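Local coordinates for protein plantazolicin methyltransferase BamL (PDB 5DLY) that probably transfers a methyl group from S-adenosylmethionine to the amino terminus of desmethylplantazolicin, the precursor of the antibiotic plantazolicin, at residues R41-Y52 with Q124-C132; L150-L161 with L257-K266. One frame throughout, in Å; residues are numbered along the deposited sequence.

Contact 1 of 2, residues R41-Y52 with Q124-C132; sequences RSISIETFLSFY and QDIIFIHLC. With SAH (S-adenosyl-L-homocysteine), chain C; 5D7 (prop-2-en-1-yl 2-[(1S)-1-amino-4-carbamimidamidobutyl]-1,3-thiazole-4-carboxylate), chain B.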
loop_
_atom_site.group_PDB
_atom_site.type_symbol
_atom_site.label_atom_id
_atom_site.label_comp_id
_atom_site.label_asym_id
_atom_site.label_seq_id
_atom_site.Cartn_x
_atom_site.Cartn_y
_atom_site.Cartn_z
ATOM N N ARG A 41 -7.502 -0.825 -6.095
ATOM C CA ARG A 41 -7.578 -1.444 -4.770
ATOM C C ARG A 41 -7.738 -2.969 -4.845
ATOM O O ARG A 41 -6.943 -3.712 -4.257
ATOM C CB ARG A 41 -8.727 -0.817 -3.972
ATOM C CG ARG A 41 -8.450 -0.648 -2.495
ATOM C CD ARG A 41 -9.080 0.640 -1.967
ATOM N NE ARG A 41 -10.504 0.736 -2.285
ATOM C CZ ARG A 41 -11.204 1.869 -2.355
ATOM N NH1 ARG A 41 -10.632 3.049 -2.140
ATOM N NH2 ARG A 41 -12.494 1.820 -2.648
ATOM N N SER A 42 -8.749 -3.443 -5.577
ATOM C CA SER A 42 -8.980 -4.881 -5.679
ATOM C C SER A 42 -7.838 -5.592 -6.391
ATOM O O SER A 42 -7.531 -6.738 -6.071
ATOM C CB SER A 42 -10.306 -5.209 -6.372
ATOM O OG SER A 42 -10.312 -4.776 -7.719
ATOM N N ILE A 43 -7.228 -4.927 -7.370
ATOM C CA ILE A 43 -6.078 -5.520 -8.054
ATOM C C ILE A 43 -4.886 -5.708 -7.111
ATOM O O ILE A 43 -4.283 -6.786 -7.064
ATOM C CB ILE A 43 -5.716 -4.742 -9.324
ATOM C CG1 ILE A 43 -6.855 -4.897 -10.324
ATOM C CG2 ILE A 43 -4.396 -5.225 -9.917
ATOM C CD1 ILE A 43 -6.821 -3.880 -11.436
ATOM N N SER A 44 -4.575 -4.681 -6.327
ATOM C CA SER A 44 -3.503 -4.797 -5.349
ATOM C C SER A 44 -3.777 -5.861 -4.292
ATOM O O SER A 44 -2.872 -6.614 -3.939
ATOM C CB SER A 44 -3.236 -3.454 -4.691
ATOM O OG SER A 44 -2.790 -2.524 -5.657
ATOM N N ILE A 45 -5.021 -5.922 -3.808
ATOM C CA ILE A 45 -5.402 -6.925 -2.802
ATOM C C ILE A 45 -5.294 -8.341 -3.378
ATOM O O ILE A 45 -4.680 -9.222 -2.772
ATOM C CB ILE A 45 -6.826 -6.681 -2.250
ATOM C CG1 ILE A 45 -6.897 -5.343 -1.495
ATOM C CG2 ILE A 45 -7.264 -7.858 -1.379
ATOM C CD1 ILE A 45 -8.314 -4.837 -1.257
ATOM N N GLU A 46 -5.868 -8.556 -4.562
ATOM C CA GLU A 46 -5.810 -9.889 -5.154
ATOM C C GLU A 46 -4.386 -10.295 -5.523
ATOM O O GLU A 46 -4.066 -11.490 -5.571
ATOM C CB GLU A 46 -6.757 -10.020 -6.357
ATOM C CG GLU A 46 -8.242 -9.880 -6.018
ATOM C CD GLU A 46 -8.767 -10.913 -5.020
ATOM O OE1 GLU A 46 -8.129 -11.960 -4.814
ATOM O OE2 GLU A 46 -9.841 -10.670 -4.427
ATOM N N THR A 47 -3.520 -9.305 -5.753
ATOM C CA THR A 47 -2.117 -9.574 -6.034
ATOM C C THR A 47 -1.481 -10.165 -4.787
ATOM O O THR A 47 -0.830 -11.198 -4.878
ATOM C CB THR A 47 -1.370 -8.317 -6.515
ATOM O OG1 THR A 47 -1.913 -7.900 -7.769
ATOM C CG2 THR A 47 0.126 -8.586 -6.706
ATOM N N PHE A 48 -1.695 -9.557 -3.616
ATOM C CA PHE A 48 -1.070 -10.140 -2.430
ATOM C C PHE A 48 -1.690 -11.472 -2.015
ATOM O O PHE A 48 -0.985 -12.349 -1.527
ATOM C CB PHE A 48 -0.841 -9.146 -1.265
ATOM C CG PHE A 48 -2.085 -8.731 -0.501
ATOM C CD1 PHE A 48 -2.816 -9.643 0.263
ATOM C CD2 PHE A 48 -2.448 -7.389 -0.457
ATOM C CE1 PHE A 48 -3.920 -9.221 1.006
ATOM C CE2 PHE A 48 -3.543 -6.962 0.285
ATOM C CZ PHE A 48 -4.284 -7.882 1.010
ATOM N N LEU A 49 -2.994 -11.633 -2.242
ATOM C CA LEU A 49 -3.648 -12.918 -1.967
ATOM C C LEU A 49 -3.150 -14.019 -2.887
ATOM O O LEU A 49 -2.916 -15.151 -2.442
ATOM C CB LEU A 49 -5.162 -12.783 -2.032
ATOM C CG LEU A 49 -5.767 -11.907 -0.937
ATOM C CD1 LEU A 49 -7.244 -11.707 -1.208
ATOM C CD2 LEU A 49 -5.539 -12.496 0.449
ATOM N N SER A 50 -2.970 -13.695 -4.164
ATOM C CA SER A 50 -2.454 -14.678 -5.106
ATOM C C SER A 50 -1.016 -15.043 -4.763
ATOM O O SER A 50 -0.650 -16.216 -4.811
ATOM C CB SER A 50 -2.551 -14.168 -6.539
ATOM O OG SER A 50 -1.971 -15.111 -7.430
ATOM N N PHE A 51 -0.216 -14.039 -4.402
ATOM C CA PHE A 51 1.166 -14.265 -4.004
ATOM C C PHE A 51 1.233 -15.204 -2.807
ATOM O O PHE A 51 2.000 -16.172 -2.818
ATOM C CB PHE A 51 1.882 -12.944 -3.676
ATOM C CG PHE A 51 3.306 -13.125 -3.228
ATOM C CD1 PHE A 51 3.612 -13.307 -1.871
ATOM C CD2 PHE A 51 4.352 -13.110 -4.152
ATOM C CE1 PHE A 51 4.931 -13.477 -1.456
ATOM C CE2 PHE A 51 5.675 -13.280 -3.736
ATOM C CZ PHE A 51 5.958 -13.466 -2.390
ATOM N N TYR A 52 0.409 -14.925 -1.795
ATOM C CA TYR A 52 0.459 -15.673 -0.542
ATOM C C TYR A 52 0.132 -17.157 -0.752
ATOM O O TYR A 52 0.873 -18.038 -0.286
ATOM C CB TYR A 52 -0.432 -15.027 0.545
ATOM C CG TYR A 52 -0.078 -15.526 1.927
ATOM C CD1 TYR A 52 -0.615 -16.722 2.414
ATOM C CD2 TYR A 52 0.832 -14.835 2.729
ATOM C CE1 TYR A 52 -0.264 -17.211 3.661
ATOM C CE2 TYR A 52 1.180 -15.314 3.987
ATOM C CZ TYR A 52 0.635 -16.504 4.439
ATOM O OH TYR A 52 0.987 -16.992 5.679
ATOM N N GLN A 124 1.761 -11.227 11.932
ATOM C CA GLN A 124 0.835 -11.031 10.820
ATOM C C GLN A 124 1.331 -11.735 9.567
ATOM O O GLN A 124 2.531 -11.712 9.270
ATOM C CB GLN A 124 0.683 -9.538 10.526
ATOM C CG GLN A 124 0.168 -8.742 11.713
ATOM C CD GLN A 124 -1.258 -9.113 12.084
ATOM O OE1 GLN A 124 -2.199 -8.846 11.333
ATOM N NE2 GLN A 124 -1.425 -9.723 13.261
ATOM N N ASP A 125 0.409 -12.343 8.827
ATOM C CA ASP A 125 0.751 -13.042 7.594
ATOM C C ASP A 125 0.936 -12.065 6.429
ATOM O O ASP A 125 1.807 -12.262 5.580
ATOM C CB ASP A 125 -0.314 -14.089 7.243
ATOM C CG ASP A 125 -0.218 -15.353 8.092
ATOM O OD1 ASP A 125 0.802 -15.568 8.787
ATOM O OD2 ASP A 125 -1.187 -16.142 8.053
ATOM N N ILE A 126 0.109 -11.022 6.394
ATOM C CA ILE A 126 0.213 -9.972 5.384
ATOM C C ILE A 126 0.117 -8.614 6.048
ATOM O O ILE A 126 -0.778 -8.377 6.855
ATOM C CB ILE A 126 -0.898 -10.094 4.314
ATOM C CG1 ILE A 126 -0.857 -11.492 3.671
ATOM C CG2 ILE A 126 -0.781 -8.975 3.279
ATOM C CD1 ILE A 126 -1.973 -11.766 2.690
ATOM N N ILE A 127 1.053 -7.742 5.698
ATOM C CA ILE A 127 1.002 -6.340 6.070
ATOM C C ILE A 127 0.929 -5.549 4.764
ATOM O O ILE A 127 1.760 -5.725 3.881
ATOM C CB ILE A 127 2.220 -5.938 6.939
ATOM C CG1 ILE A 127 2.290 -6.819 8.196
ATOM C CG2 ILE A 127 2.155 -4.456 7.287
ATOM C CD1 ILE A 127 3.527 -6.614 9.053
ATOM N N PHE A 128 -0.096 -4.710 4.634
ATOM C CA PHE A 128 -0.386 -4.010 3.382
ATOM C C PHE A 128 -0.184 -2.514 3.580
ATOM O O PHE A 128 -0.692 -1.930 4.542
ATOM C CB PHE A 128 -1.852 -4.290 3.033
ATOM C CG PHE A 128 -2.283 -3.902 1.631
ATOM C CD1 PHE A 128 -1.441 -4.005 0.526
ATOM C CD2 PHE A 128 -3.604 -3.488 1.422
ATOM C CE1 PHE A 128 -1.902 -3.699 -0.750
ATOM C CE2 PHE A 128 -4.061 -3.181 0.160
ATOM C CZ PHE A 128 -3.210 -3.285 -0.931
ATOM N N ILE A 129 0.590 -1.895 2.693
ATOM C CA ILE A 129 0.800 -0.446 2.749
ATOM C C ILE A 129 0.464 0.104 1.370
ATOM O O ILE A 129 1.326 0.190 0.481
ATOM C CB ILE A 129 2.253 -0.066 3.125
ATOM C CG1 ILE A 129 2.762 -0.875 4.337
ATOM C CG2 ILE A 129 2.332 1.423 3.400
ATOM C CD1 ILE A 129 4.196 -0.545 4.727
ATOM N N HIS A 130 -0.800 0.474 1.179
ATOM C CA HIS A 130 -1.300 0.807 -0.144
ATOM C C HIS A 130 -1.471 2.309 -0.311
ATOM O O HIS A 130 -2.256 2.949 0.394
ATOM C CB HIS A 130 -2.639 0.080 -0.372
ATOM C CG HIS A 130 -3.152 0.153 -1.778
ATOM N ND1 HIS A 130 -2.609 -0.565 -2.820
ATOM C CD2 HIS A 130 -4.210 0.824 -2.293
ATOM C CE1 HIS A 130 -3.286 -0.306 -3.927
ATOM N NE2 HIS A 130 -4.271 0.527 -3.632
ATOM N N LEU A 131 -0.737 2.855 -1.280
ATOM C CA LEU A 131 -0.845 4.260 -1.681
ATOM C C LEU A 131 -0.703 5.260 -0.518
ATOM O O LEU A 131 -1.429 6.269 -0.445
ATOM C CB LEU A 131 -2.120 4.482 -2.536
ATOM C CG LEU A 131 -2.312 3.556 -3.748
ATOM C CD1 LEU A 131 -3.622 3.853 -4.474
ATOM C CD2 LEU A 131 -1.130 3.658 -4.710
ATOM N N CYS A 132 0.234 4.993 0.390
ATOM C CA CYS A 132 0.444 5.918 1.518
ATOM C C CYS A 132 1.868 6.031 2.060
ATOM O O CYS A 132 2.110 6.851 2.940
ATOM C CB CYS A 132 -0.509 5.600 2.675
ATOM S SG CYS A 132 -0.303 3.975 3.433
HETATM N N SAH C . -4.406 2.671 2.138
HETATM C CA SAH C . -5.364 3.695 1.608
HETATM C CB SAH C . -4.686 5.061 1.564
HETATM C CG SAH C . -5.651 6.156 2.026
HETATM S SD SAH C . -4.999 7.783 1.754
HETATM C C SAH C . -5.808 3.314 0.223
HETATM O O SAH C . -5.544 2.214 -0.248
HETATM O OXT SAH C . -6.441 4.096 -0.485
HETATM C "C5'" SAH C . -3.612 7.838 2.853
HETATM C "C4'" SAH C . -3.967 7.483 4.291
HETATM O "O4'" SAH C . -2.760 7.340 5.054
HETATM C "C3'" SAH C . -4.775 8.577 4.987
HETATM O "O3'" SAH C . -6.015 8.036 5.484
HETATM C "C2'" SAH C . -3.863 9.078 6.101
HETATM O "O2'" SAH C . -4.533 9.503 7.291
HETATM C "C1'" SAH C . -3.010 7.847 6.358
HETATM N N9 SAH C . -1.727 8.100 7.051
HETATM C C8 SAH C . -0.811 9.046 6.746
HETATM N N7 SAH C . 0.240 8.984 7.593
HETATM C C5 SAH C . 0.004 7.976 8.448
HETATM C C6 SAH C . 0.720 7.389 9.589
HETATM N N6 SAH C . 1.919 7.892 9.941
HETATM N N1 SAH C . 0.141 6.340 10.229
HETATM C C2 SAH C . -1.061 5.860 9.851
HETATM N N3 SAH C . -1.781 6.349 8.806
HETATM C C4 SAH C . -1.296 7.400 8.094
HETATM O O9 5D7 B . -2.491 6.179 -6.760
HETATM C C6 5D7 B . -2.567 7.371 -7.016
HETATM O O7 5D7 B . -2.579 7.840 -8.380
HETATM C C8 5D7 B . -2.374 6.953 -9.483
HETATM C C2 5D7 B . -2.681 8.387 -5.942
HETATM N N3 5D7 B . -2.893 8.046 -4.643
HETATM C C4 5D7 B . -2.984 9.077 -3.790
HETATM S S5 5D7 B . -2.814 10.555 -4.680
HETATM C C1 5D7 B . -2.610 9.764 -6.199
HETATM C CA 5D7 B . -3.214 9.099 -2.330
HETATM N N 5D7 B . -3.566 7.746 -1.918
HETATM C CB 5D7 B . -1.984 9.601 -1.560
HETATM C CG 5D7 B . -0.630 9.060 -2.033
HETATM C CD 5D7 B . 0.325 9.005 -0.851
HETATM N NE 5D7 B . 1.650 8.625 -1.324
HETATM C CZ 5D7 B . 2.625 9.410 -1.784
HETATM N NH2 5D7 B . 3.717 8.902 -2.160
HETATM N NH1 5D7 B . 2.476 10.673 -1.825
HETATM C C3 5D7 B . -2.376 7.768 -10.751
HETATM C C5 5D7 B . -2.860 7.276 -11.875
#
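Helix-on-sheet packing carried by aromatic rings joins residues 41-52, from the long helix 23-56, to the central strand 124-130 of the Rossmann-like methyltransferase sheet. The helix runs nearly antiparallel to the strand, at 155°, with 10.5 Å between the two short axes. F48, I126 and F128 hold the middle. F48 points an edge at the face of F128 in a T-shaped pair, ring centroids 4.7 Å apart and planes at 66°; its CE2 sits over the middle of the F128 ring. Against one face of F48, CG2 of I126 makes a CH-pi contact 3.9 Å from the ring centroid, while I126 CD1 presses on the CD1 side of that ring. F48 reaches this spot with CG lodged between its backbone N and carbonyl carbon (chi1 74°), which brings its other face over the backbone O of I45. Around the F128 ring, S44 CB comes in at the edge, 3.8 Å from CZ, and I45 CG1 lies 3.9 Å from CE2. Toward the C-terminal end of 41-52, Y52 lays CD2 against CG1 of I126 and passes its hydroxyl close to D125, but that OH bonds to the backbone O of Q153. D125 instead forms a salt bridge with R58 and accepts from S151. At the strand's C-terminal end and just beyond it the backbone serves the ligands: H130 O accepts from the amino N of SAH at 2.8 Å, and L131 O from N of 5D7 at 3.0 Å. Helix 72-80 touches R41 and I45, helix 235-241 touches I43 and T47, and strand 62-66 neighbours 124-130 in the sheet.

Contact 2 of 2, residues L150-L161 with L257-K266; sequences LSDQSCIYIVDL and LLHGWIIKNK. With 5D7 (prop-2-en-1-yl 2-[(1S)-1-amino-4-carbamimidamidobutyl]-1,3-thiazole-4-carboxylate), chain B.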
loop_
_atom_site.group_PDB
_atom_site.type_symbol
_atom_site.label_atom_id
_atom_site.label_comp_id
_atom_site.label_asym_id
_atom_site.label_seq_id
_atom_site.Cartn_x
_atom_site.Cartn_y
_atom_site.Cartn_z
ATOM N N LEU A 150 6.136 -9.550 11.341
ATOM C CA LEU A 150 5.952 -10.571 10.298
ATOM C C LEU A 150 5.983 -11.984 10.870
ATOM O O LEU A 150 6.858 -12.319 11.677
ATOM C CB LEU A 150 7.002 -10.427 9.199
ATOM C CG LEU A 150 6.862 -9.230 8.258
ATOM C CD1 LEU A 150 8.107 -9.157 7.380
ATOM C CD2 LEU A 150 5.584 -9.282 7.423
ATOM N N SER A 151 5.014 -12.798 10.460
ATOM C CA SER A 151 4.987 -14.216 10.814
ATOM C C SER A 151 6.088 -14.964 10.067
ATOM O O SER A 151 6.769 -14.401 9.191
ATOM C CB SER A 151 3.613 -14.819 10.499
ATOM O OG SER A 151 3.479 -15.064 9.107
ATOM N N ASP A 152 6.258 -16.242 10.393
ATOM C CA ASP A 152 7.271 -17.060 9.729
ATOM C C ASP A 152 7.011 -17.252 8.227
ATOM O O ASP A 152 7.935 -17.542 7.484
ATOM C CB ASP A 152 7.404 -18.423 10.422
ATOM C CG ASP A 152 7.949 -18.313 11.838
ATOM O OD1 ASP A 152 8.526 -17.263 12.181
ATOM O OD2 ASP A 152 7.816 -19.288 12.612
ATOM N N GLN A 153 5.755 -17.097 7.805
ATOM C CA GLN A 153 5.376 -17.152 6.388
ATOM C C GLN A 153 4.536 -15.925 6.074
ATOM O O GLN A 153 3.332 -15.898 6.335
ATOM C CB GLN A 153 4.582 -18.422 6.080
ATOM C CG GLN A 153 5.415 -19.697 6.130
ATOM C CD GLN A 153 4.608 -20.941 5.822
ATOM O OE1 GLN A 153 3.534 -21.156 6.385
ATOM N NE2 GLN A 153 5.118 -21.769 4.922
ATOM N N SER A 154 5.166 -14.901 5.506
ATOM C CA SER A 154 4.516 -13.596 5.447
ATOM C C SER A 154 5.111 -12.671 4.404
ATOM O O SER A 154 6.205 -12.900 3.887
ATOM C CB SER A 154 4.613 -12.904 6.814
ATOM O OG SER A 154 5.982 -12.709 7.149
ATOM N N CYS A 155 4.392 -11.581 4.138
ATOM C CA CYS A 155 4.944 -10.510 3.327
ATOM C C CYS A 155 4.359 -9.160 3.700
ATOM O O CYS A 155 3.211 -9.072 4.143
ATOM C CB CYS A 155 4.733 -10.772 1.829
ATOM S SG CYS A 155 2.999 -10.909 1.371
ATOM N N ILE A 156 5.180 -8.126 3.533
ATOM C CA ILE A 156 4.707 -6.741 3.435
ATOM C C ILE A 156 4.601 -6.440 1.949
ATOM O O ILE A 156 5.567 -6.660 1.217
ATOM C CB ILE A 156 5.685 -5.725 4.071
ATOM C CG1 ILE A 156 6.040 -6.136 5.502
ATOM C CG2 ILE A 156 5.072 -4.320 4.064
ATOM C CD1 ILE A 156 7.038 -5.235 6.201
ATOM N N TYR A 157 3.454 -5.929 1.506
ATOM C CA TYR A 157 3.288 -5.477 0.124
ATOM C C TYR A 157 3.013 -3.978 0.120
ATOM O O TYR A 157 2.064 -3.516 0.751
ATOM C CB TYR A 157 2.174 -6.261 -0.588
ATOM C CG TYR A 157 1.962 -5.904 -2.050
ATOM C CD1 TYR A 157 3.047 -5.683 -2.899
ATOM C CD2 TYR A 157 0.670 -5.808 -2.592
ATOM C CE1 TYR A 157 2.857 -5.367 -4.246
ATOM C CE2 TYR A 157 0.470 -5.499 -3.934
ATOM C CZ TYR A 157 1.573 -5.267 -4.752
ATOM O OH TYR A 157 1.397 -4.950 -6.084
ATOM N N ILE A 158 3.850 -3.231 -0.596
ATOM C CA ILE A 158 3.822 -1.769 -0.620
ATOM C C ILE A 158 3.585 -1.326 -2.053
ATOM O O ILE A 158 4.295 -1.769 -2.959
ATOM C CB ILE A 158 5.182 -1.176 -0.152
ATOM C CG1 ILE A 158 5.557 -1.676 1.250
ATOM C CG2 ILE A 158 5.148 0.353 -0.178
ATOM C CD1 ILE A 158 6.981 -1.355 1.675
ATOM N N VAL A 159 2.576 -0.482 -2.268
ATOM C CA VAL A 159 2.303 0.086 -3.586
ATOM C C VAL A 159 2.258 1.589 -3.388
ATOM O O VAL A 159 1.547 2.065 -2.534
ATOM C CB VAL A 159 0.955 -0.415 -4.168
ATOM C CG1 VAL A 159 0.730 0.128 -5.577
ATOM C CG2 VAL A 159 0.927 -1.933 -4.188
ATOM N N ASP A 160 3.034 2.338 -4.161
ATOM C CA ASP A 160 3.026 3.785 -4.024
ATOM C C ASP A 160 3.396 4.508 -5.306
ATOM O O ASP A 160 3.848 3.894 -6.278
ATOM C CB ASP A 160 3.964 4.224 -2.889
ATOM C CG ASP A 160 3.539 5.552 -2.238
ATOM O OD1 ASP A 160 2.368 5.984 -2.411
ATOM O OD2 ASP A 160 4.383 6.143 -1.524
ATOM N N LEU A 161 3.188 5.822 -5.294
ATOM C CA LEU A 161 3.602 6.686 -6.396
ATOM C C LEU A 161 5.112 6.677 -6.594
ATOM O O LEU A 161 5.871 6.568 -5.626
ATOM C CB LEU A 161 3.179 8.124 -6.110
ATOM C CG LEU A 161 1.691 8.391 -5.906
ATOM C CD1 LEU A 161 1.486 9.861 -5.561
ATOM C CD2 LEU A 161 0.889 8.008 -7.134
ATOM N N LEU A 257 3.400 2.423 -11.109
ATOM C CA LEU A 257 3.530 2.602 -9.667
ATOM C C LEU A 257 4.745 1.830 -9.174
ATOM O O LEU A 257 5.219 0.915 -9.855
ATOM C CB LEU A 257 2.271 2.078 -8.971
ATOM C CG LEU A 257 0.997 2.897 -9.208
ATOM C CD1 LEU A 257 -0.243 2.084 -8.882
ATOM C CD2 LEU A 257 1.011 4.173 -8.385
ATOM N N LEU A 258 5.244 2.200 -7.996
ATOM C CA LEU A 258 6.226 1.373 -7.289
ATOM C C LEU A 258 5.522 0.205 -6.603
ATOM O O LEU A 258 4.498 0.402 -5.929
ATOM C CB LEU A 258 6.950 2.203 -6.233
ATOM C CG LEU A 258 7.617 3.513 -6.655
ATOM C CD1 LEU A 258 8.226 4.181 -5.434
ATOM C CD2 LEU A 258 8.690 3.233 -7.690
ATOM N N HIS A 259 6.061 -1.004 -6.786
ATOM C CA HIS A 259 5.570 -2.202 -6.107
ATOM C C HIS A 259 6.730 -2.824 -5.357
ATOM O O HIS A 259 7.759 -3.126 -5.957
ATOM C CB HIS A 259 5.017 -3.211 -7.117
ATOM C CG HIS A 259 3.938 -2.656 -7.985
ATOM N ND1 HIS A 259 4.208 -1.865 -9.079
ATOM C CD2 HIS A 259 2.588 -2.769 -7.921
ATOM C CE1 HIS A 259 3.073 -1.502 -9.646
ATOM N NE2 HIS A 259 2.078 -2.047 -8.976
ATOM N N GLY A 260 6.584 -2.988 -4.046
ATOM C CA GLY A 260 7.666 -3.525 -3.217
ATOM C C GLY A 260 7.163 -4.635 -2.326
ATOM O O GLY A 260 6.049 -4.555 -1.799
ATOM N N TRP A 261 7.966 -5.691 -2.198
ATOM C CA TRP A 261 7.661 -6.808 -1.312
ATOM C C TRP A 261 8.800 -7.037 -0.348
ATOM O O TRP A 261 9.977 -7.010 -0.742
ATOM C CB TRP A 261 7.451 -8.117 -2.090
ATOM C CG TRP A 261 6.426 -8.067 -3.174
ATOM C CD1 TRP A 261 6.584 -7.544 -4.420
ATOM C CD2 TRP A 261 5.090 -8.576 -3.112
ATOM N NE1 TRP A 261 5.423 -7.677 -5.142
ATOM C CE2 TRP A 261 4.492 -8.319 -4.367
ATOM C CE3 TRP A 261 4.343 -9.243 -2.125
ATOM C CZ2 TRP A 261 3.172 -8.678 -4.655
ATOM C CZ3 TRP A 261 3.025 -9.602 -2.411
ATOM C CH2 TRP A 261 2.454 -9.315 -3.669
ATOM N N ILE A 262 8.442 -7.248 0.917
ATOM C CA ILE A 262 9.357 -7.740 1.935
ATOM C C ILE A 262 8.794 -9.099 2.349
ATOM O O ILE A 262 7.692 -9.188 2.904
ATOM C CB ILE A 262 9.468 -6.751 3.114
ATOM C CG1 ILE A 262 10.162 -5.463 2.664
ATOM C CG2 ILE A 262 10.276 -7.341 4.262
ATOM C CD1 ILE A 262 9.857 -4.265 3.543
ATOM N N ILE A 263 9.543 -10.156 2.042
ATOM C CA ILE A 263 9.043 -11.529 2.128
ATOM C C ILE A 263 9.798 -12.307 3.202
ATOM O O ILE A 263 11.024 -12.374 3.169
ATOM C CB ILE A 263 9.194 -12.248 0.765
ATOM C CG1 ILE A 263 8.364 -11.531 -0.307
ATOM C CG2 ILE A 263 8.787 -13.718 0.866
ATOM C CD1 ILE A 263 8.986 -11.571 -1.689
ATOM N N LYS A 264 9.068 -12.867 4.158
ATOM C CA LYS A 264 9.692 -13.707 5.180
ATOM C C LYS A 264 9.266 -15.164 5.025
ATOM O O LYS A 264 8.074 -15.492 4.975
ATOM C CB LYS A 264 9.416 -13.188 6.603
ATOM C CG LYS A 264 10.176 -13.942 7.690
ATOM C CD LYS A 264 9.986 -13.286 9.046
ATOM C CE LYS A 264 10.758 -14.020 10.134
ATOM N NZ LYS A 264 10.821 -13.207 11.378
ATOM N N ASN A 265 10.266 -16.035 4.954
ATOM C CA ASN A 265 10.038 -17.464 4.864
ATOM C C ASN A 265 11.049 -18.187 5.746
ATOM O O ASN A 265 12.174 -18.469 5.318
ATOM C CB ASN A 265 10.133 -17.931 3.410
ATOM C CG ASN A 265 9.689 -19.373 3.219
ATOM O OD1 ASN A 265 9.148 -20.006 4.127
ATOM N ND2 ASN A 265 9.914 -19.898 2.024
ATOM N N LYS A 266 10.641 -18.468 6.981
ATOM C CA LYS A 266 11.497 -19.150 7.953
ATOM C C LYS A 266 11.663 -20.628 7.610
ATOM O O LYS A 266 10.681 -21.344 7.431
ATOM C CB LYS A 266 10.933 -18.982 9.367
ATOM C CG LYS A 266 11.771 -19.604 10.475
ATOM C CD LYS A 266 11.431 -18.974 11.816
ATOM C CE LYS A 266 12.139 -19.667 12.968
ATOM N NZ LYS A 266 11.964 -18.889 14.228
HETATM O O9 5D7 B . -2.491 6.179 -6.760
HETATM C C6 5D7 B . -2.567 7.371 -7.016
HETATM O O7 5D7 B . -2.579 7.840 -8.380
HETATM C C8 5D7 B . -2.374 6.953 -9.483
HETATM C C2 5D7 B . -2.681 8.387 -5.942
HETATM N N3 5D7 B . -2.893 8.046 -4.643
HETATM C C4 5D7 B . -2.984 9.077 -3.790
HETATM S S5 5D7 B . -2.814 10.555 -4.680
HETATM C C1 5D7 B . -2.610 9.764 -6.199
HETATM C CA 5D7 B . -3.214 9.099 -2.330
HETATM N N 5D7 B . -3.566 7.746 -1.918
HETATM C CB 5D7 B . -1.984 9.601 -1.560
HETATM C CG 5D7 B . -0.630 9.060 -2.033
HETATM C CD 5D7 B . 0.325 9.005 -0.851
HETATM N NE 5D7 B . 1.650 8.625 -1.324
HETATM C CZ 5D7 B . 2.625 9.410 -1.784
HETATM N NH2 5D7 B . 3.717 8.902 -2.160
HETATM N NH1 5D7 B . 2.476 10.673 -1.825
HETATM C C3 5D7 B . -2.376 7.768 -10.751
HETATM C C5 5D7 B . -2.860 7.276 -11.875
HETATM O O HOH W 1 8.393 -14.567 12.509
HETATM O O HOH W 2 9.180 -11.330 12.674
#
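D160, whose backbone pairs with L258, grips the guanidinium end of 5D7 with both carboxylate oxygens: OD1 takes NE and OD2 takes NH2, each at 2.9 Å. OD2 also accepts from the backbone N of G134, a second grip that helps fix the carboxylate's rotation. CG stands anti to the backbone N (chi1 -152°), carrying the group away from the neighbouring strand toward the ligand. Behind it, strands 154-160 and 258-265 pair antiparallel, 258-265 being the reversed strand inserted beside it in class I methyltransferases. Paired backbone N-H...O bonds run from D160-L258 to S154-K264, and K266 N extends them to D152 O. On the face bearing Y157 and W261, the two side chains form an offset stack, the tyrosine ring and the indole's six-membered ring 3.9 Å apart at their centroids with planes at 19°. C155 SG meets the edge of that indole ring, 4.0 Å from CZ3, and F51 and F221 stack on W261 too. On the other face I156 and I262 lie side by side, CD1 to CD1 4.0 Å, beneath helix 139-148. Near the C-terminal end of 258-265, K264 runs extended past S151 O, and two waters each sit between its NZ and L150 O.

In the fold
From the N terminus, after two short helices the chain forms helix 23-56 and then enters the sheet; contact 1 closes when strand 124-130 returns beneath residues 41-52, with 71 residues between. Contact 2 opens only afterwards and closes an excursion of 95 residues, just over half of them helix, when the C-terminal strand 258-265 comes back beside 154-160. The two loops therefore follow in series, neither nested nor crossed. They meet through the sheet, where 124-130 and 154-160 are parallel neighbours; L131 N probably bonds to V159 O across them. Together they tie the long helix 23-56 and the chain's last strand to the methyltransferase core, and both reach 5D7.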